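Local coordinates for protein carbonic anhydrase (Neosartorya fumigata, PDB 7COI) that probably catalyses the reversible hydration of carbon dioxide to hydrogencarbonate, as a zinc-dependent carbonic anhydrase of the beta class, at residues L115-S120 with K168-C173. Residues are numbered along the deposited sequence; the frame is centred on the assembly and turned at random.
Sequences LWIGCS and KHVVIC. With ZN (zinc ion), chain F.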
loop_
_atom_site.group_PDB
_atom_site.type_symbol
_atom_site.label_atom_id
_atom_site.label_comp_id
_atom_site.label_asym_id
_atom_site.label_seq_id
_atom_site.Cartn_x
_atom_site.Cartn_y
_atom_site.Cartn_z
ATOM N N LEU A 115 -2.078 -23.097 -0.550
ATOM C CA LEU A 115 -2.134 -21.696 -0.070
ATOM C C LEU A 115 -3.584 -21.408 0.270
ATOM O O LEU A 115 -4.455 -21.543 -0.613
ATOM C CB LEU A 115 -1.595 -20.707 -1.122
ATOM C CG LEU A 115 -1.955 -19.224 -0.862
ATOM C CD1 LEU A 115 -1.360 -18.749 0.463
ATOM C CD2 LEU A 115 -1.467 -18.342 -1.990
ATOM N N TRP A 116 -3.836 -20.975 1.505
ATOM C CA TRP A 116 -5.170 -20.567 1.984
ATOM C C TRP A 116 -5.177 -19.053 2.144
ATOM O O TRP A 116 -4.304 -18.535 2.832
ATOM C CB TRP A 116 -5.433 -21.236 3.320
ATOM C CG TRP A 116 -6.705 -20.881 4.009
ATOM C CD1 TRP A 116 -6.935 -19.807 4.825
ATOM C CD2 TRP A 116 -7.915 -21.639 3.996
ATOM N NE1 TRP A 116 -8.194 -19.870 5.343
ATOM C CE2 TRP A 116 -8.823 -20.992 4.859
ATOM C CE3 TRP A 116 -8.298 -22.837 3.384
ATOM C CZ2 TRP A 116 -10.088 -21.479 5.107
ATOM C CZ3 TRP A 116 -9.569 -23.306 3.621
ATOM C CH2 TRP A 116 -10.441 -22.643 4.476
ATOM N N ILE A 117 -6.117 -18.386 1.493
ATOM C CA ILE A 117 -6.404 -16.950 1.712
ATOM C C ILE A 117 -7.799 -16.903 2.323
ATOM O O ILE A 117 -8.786 -17.292 1.647
ATOM C CB ILE A 117 -6.276 -16.112 0.434
ATOM C CG1 ILE A 117 -4.888 -16.248 -0.193
ATOM C CG2 ILE A 117 -6.632 -14.671 0.774
ATOM C CD1 ILE A 117 -4.744 -15.725 -1.596
ATOM N N GLY A 118 -7.872 -16.538 3.592
ATOM C CA GLY A 118 -9.157 -16.436 4.281
ATOM C C GLY A 118 -9.270 -15.207 5.166
ATOM O O GLY A 118 -8.402 -14.309 5.145
ATOM N N CYS A 119 -10.359 -15.161 5.909
ATOM C CA CYS A 119 -10.662 -14.026 6.786
ATOM C C CYS A 119 -9.903 -14.203 8.110
ATOM O O CYS A 119 -9.732 -15.351 8.569
ATOM C CB CYS A 119 -12.163 -13.845 6.999
ATOM S SG CYS A 119 -12.464 -12.336 7.856
ATOM N N SER A 120 -9.509 -13.080 8.722
ATOM C CA SER A 120 -8.945 -13.045 10.096
ATOM C C SER A 120 -9.941 -13.514 11.167
ATOM O O SER A 120 -9.497 -13.829 12.282
ATOM C CB SER A 120 -8.515 -11.647 10.400
ATOM O OG SER A 120 -7.519 -11.233 9.500
ATOM N N LYS A 168 0.178 -26.522 -5.085
ATOM C CA LYS A 168 -0.655 -27.074 -6.184
ATOM C C LYS A 168 -2.032 -26.432 -6.174
ATOM O O LYS A 168 -2.737 -26.507 -7.211
ATOM C CB LYS A 168 -0.755 -28.591 -6.016
ATOM C CG LYS A 168 0.555 -29.342 -6.182
ATOM C CD LYS A 168 0.376 -30.843 -6.344
ATOM C CE LYS A 168 1.697 -31.559 -6.534
ATOM N NZ LYS A 168 2.627 -31.236 -5.431
ATOM N N HIS A 169 -2.448 -25.859 -5.034
ATOM C CA HIS A 169 -3.816 -25.335 -4.865
ATOM C C HIS A 169 -3.748 -23.966 -4.193
ATOM O O HIS A 169 -2.984 -23.835 -3.207
ATOM C CB HIS A 169 -4.666 -26.256 -3.994
ATOM C CG HIS A 169 -4.763 -27.634 -4.543
ATOM N ND1 HIS A 169 -5.687 -27.947 -5.514
ATOM C CD2 HIS A 169 -4.039 -28.751 -4.292
ATOM C CE1 HIS A 169 -5.552 -29.221 -5.824
ATOM N NE2 HIS A 169 -4.534 -29.738 -5.103
ATOM N N VAL A 170 -4.505 -23.018 -4.714
ATOM C CA VAL A 170 -4.809 -21.735 -4.006
ATOM C C VAL A 170 -6.283 -21.739 -3.680
ATOM O O VAL A 170 -7.107 -21.865 -4.592
ATOM C CB VAL A 170 -4.393 -20.484 -4.794
ATOM C CG1 VAL A 170 -4.668 -19.230 -3.936
ATOM C CG2 VAL A 170 -2.931 -20.548 -5.212
ATOM N N VAL A 171 -6.620 -21.587 -2.402
ATOM C CA VAL A 171 -8.001 -21.569 -1.925
ATOM C C VAL A 171 -8.285 -20.168 -1.395
ATOM O O VAL A 171 -7.521 -19.703 -0.542
ATOM C CB VAL A 171 -8.192 -22.626 -0.823
ATOM C CG1 VAL A 171 -9.588 -22.574 -0.249
ATOM C CG2 VAL A 171 -7.818 -24.020 -1.301
ATOM N N ILE A 172 -9.334 -19.536 -1.872
ATOM C CA ILE A 172 -9.898 -18.325 -1.244
ATOM C C ILE A 172 -11.142 -18.789 -0.528
ATOM O O ILE A 172 -12.063 -19.321 -1.184
ATOM C CB ILE A 172 -10.157 -17.175 -2.235
ATOM C CG1 ILE A 172 -8.878 -16.755 -2.945
ATOM C CG2 ILE A 172 -10.802 -16.006 -1.503
ATOM C CD1 ILE A 172 -9.096 -15.671 -3.994
ATOM N N CYS A 173 -11.177 -18.570 0.779
ATOM C CA CYS A 173 -12.290 -18.989 1.640
ATOM C C CYS A 173 -12.913 -17.754 2.260
ATOM O O CYS A 173 -12.262 -17.102 3.077
ATOM C CB CYS A 173 -11.805 -19.992 2.681
ATOM S SG CYS A 173 -13.170 -20.632 3.677
HETATM ZN ZN ZN F . -14.803 -12.252 7.937
HETATM O O HOH W 1 -12.511 -17.053 5.805
#
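C173 lays its CB over one face of the W116 indole, where CB comes to 3.3 Å from CZ2 in a CH-pi contact offset toward the rim of the ring. The sulfur follows at a slant, with SG 4.3 Å from the centroid of the six-membered ring and 52° off its normal, a sulfur-aromatic contact. W116 meets this neighbour because its CG stands anti to the backbone N (chi1 176°) and chi2 then turns the ring, together bringing the benzo end toward the second strand; there CE3 also touches V171 CG1 at 3.9 Å. On the opposite face of the sheet L115 and V170 run side by side, CD2 against CG1 at 3.8 Å, and the two isoleucines, I117 and I172, continue the apolar row.

Between these two layers of side chains, strands 115-119 and 169-173 pair in parallel, their axes 10° apart. The zigzag of bonds is regular: L115 N to H169 O, V171 N to L115 O, I117 N to V171 O and C173 N to I117 O, all nearly straight. These are inner strands of the beta-class carbonic anhydrase sheet, joined through strand 137-142 and helix 152-164, and that helix packs on the L115 and I117 face.

Past G118 a water takes over the pairing, accepting from C119 N at 2.9 Å and donating to C173 O at 2.7 Å. C119 itself ends its strand, and its SG binds zinc at 2.3 Å; H175, at the end of strand 169-175, supplies a second ligand from the C-terminal end of the neighbouring parallel strand, and C178 completes the protein ligands. Farther out, R141 NE hydrogen-bonds C119 O, while S120 OG reaches T139 O of a second subunit.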